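Local structure of putative sugar binding protein (Bacteroides vulgatus ATCC 8482, 3KEZ) at residues M272-I286 with A314-T328. The protein probably binds sugars at the outer membrane as a calcium-containing member of the SusD family, consistent with a role in nutrient uptake. Residues are numbered along the deposited sequence; the frame is centred on the assembly and turned at random.
Sequences MGYLNSYNGYDDMCI and AYVNKYQPQQGENIT. With CA (calcium ion), chain C.
With CG turned anti to its carbonyl carbon (chi1 -66°), Tyr-315 lays its ring under the start of the turn, at Ser-277 and Tyr-278; Tyr-319, with a like first torsion (-61°), offers a ring face to Met-272, a selenomethionine. The case illustrates how aromatic rings can join largely irregular segments with little direct hydrogen bonding. The peptide between Ser-277 and Tyr-278 lies over one face of the Tyr-315 ring, and Cys-285 CB approaches obliquely from the other side, offset toward the rim. Tyr-315 OH stands 3.3 Å from Asp-282 CB and reaches that residue's carboxylate through a water. Replacing Tyr-315 with alanine would probably open a gap beneath the turn and leave Asp-282 without this bridge. Met-272 CB sits almost centrally over the Tyr-319 ring, 3.5 Å from its centroid in a CH-pi contact, while CE curls round to the OH, itself hydrogen-bonded to Ala-394. Beside it, Gly-273 CA meets Ile-327 O at 3.3 Å, where a side chain would clash; Ile-327 CD1 packs against Ser-277 OG and Tyr-274 CD1. The one direct hydrogen bond, Ile-286 N to Ala-314 O, is 3.0 Å and nearly straight, where the strands cross at 104° without forming a common sheet. Further along, Gln-322 and Glu-325 bind the calcium with Asn-261, Asp-329 and Asn-331. Strand 284-286 pairs antiparallel with strand 55-57, and strand 313-316 likewise with strand 306-309, while helix 43-50 packs against Met-272 and Tyr-319.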
HETATM    1  N   MSE A 272     -12.256  -3.870  -2.365  1.00  7.63           N
HETATM    2  CA  MSE A 272     -11.423  -4.514  -3.412  1.00  8.11           C
HETATM    3  C   MSE A 272     -12.005  -5.840  -3.867  1.00  9.16           C
HETATM    4  O   MSE A 272     -11.966  -6.167  -5.066  1.00  8.72           O
HETATM    5  CB  MSE A 272      -9.973  -4.683  -2.943  1.00  6.24           C
HETATM    6  CG  MSE A 272      -9.240  -3.363  -2.667  1.00 10.06           C
HETATM    7 SE   MSE A 272      -9.046  -2.383  -4.293  0.75  2.00          SE
HETATM    8  CE  MSE A 272      -7.546  -3.355  -5.130  1.00 10.61           C
ATOM      9  N   GLY A 273     -12.566  -6.593  -2.913  1.00 10.54           N
ATOM     10  CA  GLY A 273     -13.156  -7.882  -3.191  1.00  8.71           C
ATOM     11  C   GLY A 273     -14.282  -7.785  -4.198  1.00 10.35           C
ATOM     12  O   GLY A 273     -14.427  -8.660  -5.051  1.00 10.56           O
ATOM     13  N   TYR A 274     -15.087  -6.729  -4.092  1.00 11.29           N
ATOM     14  CA  TYR A 274     -16.186  -6.519  -5.039  1.00 11.13           C
ATOM     15  C   TYR A 274     -15.734  -5.770  -6.307  1.00 13.40           C
ATOM     16  O   TYR A 274     -16.296  -5.980  -7.378  1.00 10.59           O
ATOM     17  CB  TYR A 274     -17.325  -5.773  -4.362  1.00 11.19           C
ATOM     18  CG  TYR A 274     -18.709  -6.162  -4.816  1.00 11.74           C
ATOM     19  CD1 TYR A 274     -19.311  -7.343  -4.384  1.00 12.42           C
ATOM     20  CD2 TYR A 274     -19.435  -5.324  -5.652  1.00  5.87           C
ATOM     21  CE1 TYR A 274     -20.616  -7.683  -4.804  1.00 17.99           C
ATOM     22  CE2 TYR A 274     -20.718  -5.662  -6.071  1.00 13.73           C
ATOM     23  CZ  TYR A 274     -21.301  -6.826  -5.638  1.00 16.44           C
ATOM     24  OH  TYR A 274     -22.569  -7.105  -6.065  1.00 23.98           O
ATOM     25  N   LEU A 275     -14.728  -4.900  -6.216  1.00 13.93           N
ATOM     26  CA  LEU A 275     -14.315  -4.160  -7.429  1.00 11.72           C
ATOM     27  C   LEU A 275     -13.552  -5.066  -8.403  1.00 11.75           C
ATOM     28  O   LEU A 275     -13.673  -4.923  -9.623  1.00 10.53           O
ATOM     29  CB  LEU A 275     -13.471  -2.931  -7.084  1.00  8.79           C
ATOM     30  CG  LEU A 275     -14.155  -1.841  -6.241  1.00  7.25           C
ATOM     31  CD1 LEU A 275     -13.105  -0.850  -5.754  1.00  9.15           C
ATOM     32  CD2 LEU A 275     -15.247  -1.168  -7.040  1.00  7.43           C
ATOM     33  N   ASN A 276     -12.828  -6.046  -7.862  1.00 12.17           N
ATOM     34  CA  ASN A 276     -11.905  -6.850  -8.684  1.00 11.22           C
ATOM     35  C   ASN A 276     -12.500  -8.187  -9.029  1.00 14.13           C
ATOM     36  O   ASN A 276     -11.877  -9.205  -8.801  1.00 14.26           O
ATOM     37  CB  ASN A 276     -10.574  -7.039  -7.918  1.00 12.16           C
ATOM     38  CG  ASN A 276      -9.720  -5.767  -7.907  1.00 15.28           C
ATOM     39  OD1 ASN A 276      -8.825  -5.616  -8.751  1.00 16.67           O
ATOM     40  ND2 ASN A 276     -10.000  -4.840  -6.955  1.00  8.33           N
ATOM     41  N   SER A 277     -13.738  -8.195  -9.526  1.00 14.20           N
ATOM     42  CA  SER A 277     -14.441  -9.451  -9.782  1.00 13.50           C
ATOM     43  C   SER A 277     -15.566  -9.228 -10.761  1.00 11.76           C
ATOM     44  O   SER A 277     -16.250  -8.212 -10.708  1.00 11.15           O
ATOM     45  CB  SER A 277     -15.039 -10.055  -8.495  1.00 14.47           C
ATOM     46  OG  SER A 277     -16.012 -11.056  -8.796  1.00 13.22           O
ATOM     47  N   TYR A 278     -15.775 -10.200 -11.644  1.00 15.30           N
ATOM     48  CA  TYR A 278     -16.866 -10.078 -12.596  1.00 12.31           C
ATOM     49  C   TYR A 278     -18.180 -10.517 -11.937  1.00 13.51           C
ATOM     50  O   TYR A 278     -19.249 -10.388 -12.545  1.00 13.29           O
ATOM     51  CB  TYR A 278     -16.575 -10.814 -13.919  1.00 13.00           C
ATOM     52  CG  TYR A 278     -16.322 -12.285 -13.806  1.00  8.21           C
ATOM     53  CD1 TYR A 278     -17.373 -13.176 -13.580  1.00 16.61           C
ATOM     54  CD2 TYR A 278     -15.052 -12.787 -13.940  1.00  7.74           C
ATOM     55  CE1 TYR A 278     -17.145 -14.533 -13.486  1.00 19.14           C
ATOM     56  CE2 TYR A 278     -14.804 -14.137 -13.857  1.00 13.28           C
ATOM     57  CZ  TYR A 278     -15.848 -15.000 -13.620  1.00 20.75           C
ATOM     58  OH  TYR A 278     -15.609 -16.330 -13.537  1.00 19.51           O
ATOM     59  N   ASN A 279     -18.087 -11.044 -10.706  1.00 13.39           N
ATOM     60  CA  ASN A 279     -19.250 -11.246  -9.826  1.00 13.86           C
ATOM     61  C   ASN A 279     -19.484 -10.082  -8.859  1.00 13.20           C
ATOM     62  O   ASN A 279     -20.361 -10.156  -8.016  1.00 16.74           O
ATOM     63  CB  ASN A 279     -19.116 -12.570  -9.057  1.00 10.63           C
ATOM     64  CG  ASN A 279     -19.159 -13.759  -9.980  1.00 15.74           C
ATOM     65  OD1 ASN A 279     -19.935 -13.773 -10.914  1.00 13.24           O
ATOM     66  ND2 ASN A 279     -18.284 -14.731  -9.766  1.00 23.57           N
ATOM     67  N   GLY A 280     -18.760  -8.984  -9.031  1.00 12.49           N
ATOM     68  CA  GLY A 280     -18.904  -7.798  -8.178  1.00 10.99           C
ATOM     69  C   GLY A 280     -19.320  -6.613  -9.041  1.00 11.93           C
ATOM     70  O   GLY A 280     -20.369  -6.676  -9.687  1.00 12.50           O
ATOM     71  N   TYR A 281     -18.502  -5.555  -9.087  1.00 10.92           N
ATOM     72  CA  TYR A 281     -18.812  -4.370  -9.911  1.00 11.99           C
ATOM     73  C   TYR A 281     -18.079  -4.327 -11.273  1.00 11.80           C
ATOM     74  O   TYR A 281     -18.238  -3.364 -12.029  1.00 12.01           O
ATOM     75  CB  TYR A 281     -18.533  -3.059  -9.140  1.00 11.33           C
ATOM     76  CG  TYR A 281     -19.647  -2.574  -8.231  1.00 16.35           C
ATOM     77  CD1 TYR A 281     -20.996  -2.665  -8.601  1.00 15.87           C
ATOM     78  CD2 TYR A 281     -19.351  -1.981  -7.008  1.00 13.92           C
ATOM     79  CE1 TYR A 281     -22.025  -2.224  -7.742  1.00 13.61           C
ATOM     80  CE2 TYR A 281     -20.369  -1.529  -6.160  1.00 10.77           C
ATOM     81  CZ  TYR A 281     -21.693  -1.655  -6.532  1.00 17.98           C
ATOM     82  OH  TYR A 281     -22.673  -1.206  -5.679  1.00 15.80           O
ATOM     83  N   ASP A 282     -17.304  -5.360 -11.604  1.00 11.08           N
ATOM     84  CA  ASP A 282     -16.583  -5.397 -12.900  1.00 11.70           C
ATOM     85  C   ASP A 282     -15.820  -4.085 -13.127  1.00  8.92           C
ATOM     86  O   ASP A 282     -15.944  -3.446 -14.182  1.00 11.40           O
ATOM     87  CB  ASP A 282     -17.540  -5.637 -14.066  1.00 13.40           C
ATOM     88  CG  ASP A 282     -18.501  -6.801 -13.820  1.00 18.63           C
ATOM     89  OD1 ASP A 282     -19.490  -6.581 -13.113  1.00 12.14           O
ATOM     90  OD2 ASP A 282     -18.279  -7.911 -14.356  1.00 17.70           O
ATOM     91  N   ASP A 283     -15.083  -3.659 -12.122  1.00  8.89           N
ATOM     92  CA  ASP A 283     -14.722  -2.245 -12.040  1.00 10.13           C
ATOM     93  C   ASP A 283     -13.315  -1.999 -12.567  1.00 12.08           C
ATOM     94  O   ASP A 283     -13.087  -1.068 -13.338  1.00 10.00           O
ATOM     95  CB  ASP A 283     -14.856  -1.752 -10.612  1.00 14.23           C
ATOM     96  CG  ASP A 283     -15.048  -0.262 -10.539  1.00  9.88           C
ATOM     97  OD1 ASP A 283     -14.018   0.446 -10.472  1.00  9.54           O
ATOM     98  OD2 ASP A 283     -16.224   0.188 -10.598  1.00 14.50           O
HETATM   99  N   MSE A 284     -12.370  -2.830 -12.150  1.00 10.84           N
HETATM  100  CA  MSE A 284     -10.985  -2.648 -12.565  1.00 11.74           C
HETATM  101  C   MSE A 284     -10.378  -3.990 -12.982  1.00 12.96           C
HETATM  102  O   MSE A 284     -10.619  -5.016 -12.331  1.00 10.73           O
HETATM  103  CB  MSE A 284     -10.190  -1.966 -11.455  1.00 10.07           C
HETATM  104  CG  MSE A 284     -10.190  -2.715 -10.136  1.00 10.07           C
HETATM  105 SE   MSE A 284      -9.318  -1.823  -8.624  0.75  2.00          SE
HETATM  106  CE  MSE A 284      -7.481  -2.190  -8.999  1.00 11.15           C
ATOM    107  N   CYS A 285      -9.639  -3.988 -14.104  1.00 11.94           N
ATOM    108  CA  CYS A 285      -9.052  -5.221 -14.659  1.00 12.55           C
ATOM    109  C   CYS A 285      -7.586  -4.980 -15.048  1.00 12.98           C
ATOM    110  O   CYS A 285      -7.090  -3.837 -14.993  1.00  9.77           O
ATOM    111  CB  CYS A 285      -9.831  -5.651 -15.890  1.00 11.96           C
ATOM    112  SG  CYS A 285      -9.799  -4.419 -17.210  1.00 14.11           S
ATOM    113  N   ILE A 286      -6.891  -6.040 -15.452  1.00 13.12           N
ATOM    114  CA  ILE A 286      -5.522  -5.871 -15.939  1.00 10.83           C
ATOM    115  C   ILE A 286      -5.552  -5.276 -17.349  1.00 10.87           C
ATOM    116  O   ILE A 286      -6.511  -5.459 -18.079  1.00 13.04           O
ATOM    117  CB  ILE A 286      -4.711  -7.167 -15.948  1.00 13.29           C
ATOM    118  CG1 ILE A 286      -5.243  -8.159 -16.975  1.00 11.60           C
ATOM    119  CG2 ILE A 286      -4.596  -7.775 -14.536  1.00  6.38           C
ATOM    120  CD1 ILE A 286      -4.486  -9.485 -16.991  1.00 10.64           C
ATOM    121  N   ALA A 314      -9.740  -9.795 -17.679  1.00  7.52           N
ATOM    122  CA  ALA A 314      -9.105 -10.592 -16.656  1.00  8.59           C
ATOM    123  C   ALA A 314      -9.013  -9.760 -15.390  1.00 10.38           C
ATOM    124  O   ALA A 314      -8.398  -8.683 -15.372  1.00  8.05           O
ATOM    125  CB  ALA A 314      -7.736 -11.041 -17.096  1.00  8.27           C
ATOM    126  N   TYR A 315      -9.625 -10.269 -14.328  1.00  9.93           N
ATOM    127  CA  TYR A 315      -9.590  -9.634 -13.023  1.00 11.07           C
ATOM    128  C   TYR A 315      -8.495 -10.258 -12.161  1.00 12.07           C
ATOM    129  O   TYR A 315      -8.138 -11.419 -12.354  1.00 10.86           O
ATOM    130  CB  TYR A 315     -10.958  -9.785 -12.345  1.00  8.34           C
ATOM    131  CG  TYR A 315     -12.006  -9.014 -13.098  1.00  8.80           C
ATOM    132  CD1 TYR A 315     -12.240  -7.694 -12.794  1.00 13.22           C
ATOM    133  CD2 TYR A 315     -12.667  -9.566 -14.202  1.00 12.73           C
ATOM    134  CE1 TYR A 315     -13.114  -6.945 -13.517  1.00 10.54           C
ATOM    135  CE2 TYR A 315     -13.576  -8.821 -14.936  1.00 10.05           C
ATOM    136  CZ  TYR A 315     -13.797  -7.507 -14.567  1.00 10.85           C
ATOM    137  OH  TYR A 315     -14.673  -6.725 -15.231  1.00 11.35           O
ATOM    138  N   VAL A 316      -7.954  -9.484 -11.225  1.00 10.97           N
ATOM    139  CA  VAL A 316      -6.956 -10.001 -10.307  1.00  9.48           C
ATOM    140  C   VAL A 316      -7.680 -10.568  -9.095  1.00  9.41           C
ATOM    141  O   VAL A 316      -8.233  -9.847  -8.284  1.00 10.58           O
ATOM    142  CB  VAL A 316      -5.948  -8.933  -9.900  1.00  8.37           C
ATOM    143  CG1 VAL A 316      -4.917  -9.491  -8.897  1.00 10.09           C
ATOM    144  CG2 VAL A 316      -5.258  -8.376 -11.167  1.00 11.48           C
ATOM    145  N   ASN A 317      -7.659 -11.884  -8.979  1.00 10.02           N
ATOM    146  CA  ASN A 317      -8.442 -12.610  -7.984  1.00 10.03           C
ATOM    147  C   ASN A 317      -7.650 -12.814  -6.692  1.00  9.43           C
ATOM    148  O   ASN A 317      -7.543 -13.944  -6.171  1.00 13.59           O
ATOM    149  CB  ASN A 317      -8.864 -13.977  -8.574  1.00 10.99           C
ATOM    150  CG  ASN A 317     -10.012 -14.614  -7.817  1.00 16.27           C
ATOM    151  OD1 ASN A 317     -10.906 -13.912  -7.370  1.00 14.97           O
ATOM    152  ND2 ASN A 317      -9.979 -15.944  -7.652  1.00 14.26           N
ATOM    153  N   LYS A 318      -7.118 -11.725  -6.152  1.00  9.00           N
ATOM    154  CA  LYS A 318      -6.357 -11.781  -4.889  1.00 10.91           C
ATOM    155  C   LYS A 318      -7.225 -11.581  -3.663  1.00  9.22           C
ATOM    156  O   LYS A 318      -6.834 -11.933  -2.555  1.00 11.73           O
ATOM    157  CB  LYS A 318      -5.241 -10.731  -4.880  1.00  7.05           C
ATOM    158  CG  LYS A 318      -4.164 -11.007  -5.908  1.00  8.04           C
ATOM    159  CD  LYS A 318      -3.065  -9.935  -5.930  1.00  8.58           C
ATOM    160  CE  LYS A 318      -1.809 -10.444  -6.622  1.00  6.14           C
ATOM    161  NZ  LYS A 318      -0.674  -9.433  -6.629  1.00  6.08           N
ATOM    162  N   TYR A 319      -8.368 -10.958  -3.866  1.00  7.62           N
ATOM    163  CA  TYR A 319      -9.299 -10.691  -2.785  1.00  9.64           C
ATOM    164  C   TYR A 319     -10.304 -11.835  -2.716  1.00 11.39           C
ATOM    165  O   TYR A 319     -11.435 -11.741  -3.183  1.00  9.64           O
ATOM    166  CB  TYR A 319      -9.936  -9.339  -3.025  1.00  6.50           C
ATOM    167  CG  TYR A 319      -8.845  -8.292  -3.038  1.00 10.07           C
ATOM    168  CD1 TYR A 319      -8.300  -7.802  -1.841  1.00 13.07           C
ATOM    169  CD2 TYR A 319      -8.283  -7.852  -4.237  1.00  8.61           C
ATOM    170  CE1 TYR A 319      -7.242  -6.891  -1.849  1.00 12.00           C
ATOM    171  CE2 TYR A 319      -7.211  -6.935  -4.250  1.00  5.22           C
ATOM    172  CZ  TYR A 319      -6.716  -6.450  -3.068  1.00 12.52           C
ATOM    173  OH  TYR A 319      -5.694  -5.523  -3.116  1.00 10.62           O
ATOM    174  N   GLN A 320      -9.834 -12.934  -2.139  1.00 13.69           N
ATOM    175  CA  GLN A 320     -10.597 -14.181  -2.079  1.00 16.18           C
ATOM    176  C   GLN A 320     -11.303 -14.196  -0.736  1.00 14.49           C
ATOM    177  O   GLN A 320     -10.691 -13.975   0.294  1.00 14.14           O
ATOM    178  CB  GLN A 320      -9.671 -15.404  -2.267  1.00 15.72           C
ATOM    179  CG  GLN A 320      -8.988 -15.391  -3.662  1.00 20.11           C
ATOM    180  CD  GLN A 320      -8.005 -16.510  -3.891  1.00 24.67           C
ATOM    181  OE1 GLN A 320      -7.889 -17.400  -3.062  1.00 18.28           O
ATOM    182  NE2 GLN A 320      -7.286 -16.473  -5.042  1.00 13.89           N
ATOM    183  N   PRO A 321     -12.612 -14.393  -0.751  1.00 13.82           N
ATOM    184  CA  PRO A 321     -13.284 -14.423   0.542  1.00 15.63           C
ATOM    185  C   PRO A 321     -12.816 -15.620   1.379  1.00 12.82           C
ATOM    186  O   PRO A 321     -12.417 -16.659   0.824  1.00 12.80           O
ATOM    187  CB  PRO A 321     -14.756 -14.588   0.153  1.00 18.30           C
ATOM    188  CG  PRO A 321     -14.713 -15.326  -1.163  1.00 18.60           C
ATOM    189  CD  PRO A 321     -13.485 -14.812  -1.860  1.00 16.61           C
ATOM    190  N   GLN A 322     -12.842 -15.452   2.691  1.00 12.09           N
ATOM    191  CA  GLN A 322     -12.629 -16.561   3.632  1.00 14.39           C
ATOM    192  C   GLN A 322     -13.878 -17.452   3.636  1.00 12.52           C
ATOM    193  O   GLN A 322     -14.893 -17.103   3.040  1.00 10.92           O
ATOM    194  CB  GLN A 322     -12.274 -16.018   5.032  1.00 16.21           C
ATOM    195  CG  GLN A 322     -10.796 -15.546   5.150  1.00 13.39           C
ATOM    196  CD  GLN A 322     -10.460 -14.320   4.252  1.00 22.37           C
ATOM    197  OE1 GLN A 322     -11.263 -13.365   4.110  1.00 20.65           O
ATOM    198  NE2 GLN A 322      -9.266 -14.344   3.651  1.00 22.85           N
ATOM    199  N   GLN A 323     -13.820 -18.618   4.268  1.00 18.15           N
ATOM    200  CA  GLN A 323     -14.899 -19.584   4.080  1.00 16.80           C
ATOM    201  C   GLN A 323     -16.219 -19.050   4.577  1.00 14.81           C
ATOM    202  O   GLN A 323     -16.324 -18.530   5.671  1.00 13.76           O
ATOM    203  CB  GLN A 323     -14.617 -20.953   4.723  1.00 20.24           C
ATOM    204  CG  GLN A 323     -15.671 -22.050   4.324  1.00 25.38           C
ATOM    205  CD  GLN A 323     -15.713 -22.360   2.813  1.00 15.99           C
ATOM    206  OE1 GLN A 323     -16.760 -22.310   2.184  1.00 15.99           O
ATOM    207  NE2 GLN A 323     -14.562 -22.687   2.241  1.00 25.61           N
ATOM    208  N   GLY A 324     -17.229 -19.201   3.746  1.00 14.07           N
ATOM    209  CA  GLY A 324     -18.558 -18.742   4.075  1.00 14.27           C
ATOM    210  C   GLY A 324     -18.824 -17.314   3.697  1.00 14.36           C
ATOM    211  O   GLY A 324     -19.957 -16.908   3.745  1.00 14.63           O
ATOM    212  N   GLU A 325     -17.808 -16.557   3.288  1.00 13.85           N
ATOM    213  CA  GLU A 325     -17.980 -15.107   3.077  1.00 14.30           C
ATOM    214  C   GLU A 325     -18.313 -14.749   1.644  1.00 15.61           C
ATOM    215  O   GLU A 325     -17.972 -15.463   0.721  1.00 16.34           O
ATOM    216  CB  GLU A 325     -16.709 -14.363   3.420  1.00 14.38           C
ATOM    217  CG  GLU A 325     -16.385 -14.336   4.845  1.00 13.08           C
ATOM    218  CD  GLU A 325     -15.161 -13.486   5.121  1.00 15.40           C
ATOM    219  OE1 GLU A 325     -14.313 -13.327   4.191  1.00 15.65           O
ATOM    220  OE2 GLU A 325     -15.066 -12.969   6.262  1.00 17.13           O
ATOM    221  N   ASN A 326     -18.975 -13.619   1.472  1.00 16.27           N
ATOM    222  CA  ASN A 326     -19.157 -13.018   0.156  1.00 18.04           C
ATOM    223  C   ASN A 326     -17.806 -12.405  -0.282  1.00 13.30           C
ATOM    224  O   ASN A 326     -16.984 -12.076   0.554  1.00  9.09           O
ATOM    225  CB  ASN A 326     -20.236 -11.925   0.258  1.00 20.32           C
ATOM    226  CG  ASN A 326     -20.663 -11.382  -1.092  1.00 29.51           C
ATOM    227  OD1 ASN A 326     -20.071 -10.425  -1.617  1.00 28.73           O
ATOM    228  ND2 ASN A 326     -21.733 -11.959  -1.642  1.00 34.87           N
ATOM    229  N   ILE A 327     -17.581 -12.254  -1.578  1.00 12.13           N
ATOM    230  CA  ILE A 327     -16.364 -11.546  -2.050  1.00 11.79           C
ATOM    231  C   ILE A 327     -16.266 -10.134  -1.450  1.00 13.48           C
ATOM    232  O   ILE A 327     -15.171  -9.586  -1.289  1.00 12.50           O
ATOM    233  CB  ILE A 327     -16.280 -11.453  -3.580  1.00 13.54           C
ATOM    234  CG1 ILE A 327     -17.547 -10.822  -4.186  1.00 17.70           C
ATOM    235  CG2 ILE A 327     -15.995 -12.837  -4.179  1.00 16.65           C
ATOM    236  CD1 ILE A 327     -17.423 -10.481  -5.664  1.00 10.66           C
ATOM    237  N   THR A 328     -17.403  -9.524  -1.132  1.00  8.87           N
ATOM    238  CA  THR A 328     -17.382  -8.226  -0.500  1.00 11.87           C
ATOM    239  C   THR A 328     -16.470  -8.149   0.741  1.00 12.66           C
ATOM    240  O   THR A 328     -15.847  -7.116   1.006  1.00 12.10           O
ATOM    241  CB  THR A 328     -18.803  -7.806  -0.097  1.00 13.61           C
ATOM    242  OG1 THR A 328     -19.586  -7.612  -1.281  1.00 18.60           O
ATOM    243  CG2 THR A 328     -18.766  -6.546   0.695  1.00 14.96           C
TER
HETATM  244 CA    CA C 501     -12.830 -11.672   5.346  1.00 31.50          CA
HETATM  245  O   HOH W   1     -12.850  -6.952   0.044  1.00  9.07           O
HETATM  246  O   HOH W   2     -12.729 -10.850  -5.412  1.00 11.66           O
HETATM  247  O   HOH W   3      -9.189  -6.900 -11.023  1.00  8.14           O
HETATM  248  O   HOH W   4     -10.179 -10.172  -6.264  1.00  8.59           O
HETATM  249  O   HOH W   5     -16.581  -8.024 -16.590  1.00 13.35           O
HETATM  250  O   HOH W   6      -8.553  -7.505 -18.719  1.00  8.72           O
HETATM  251  O   HOH W   7     -12.361 -13.154   7.424  1.00 14.45           O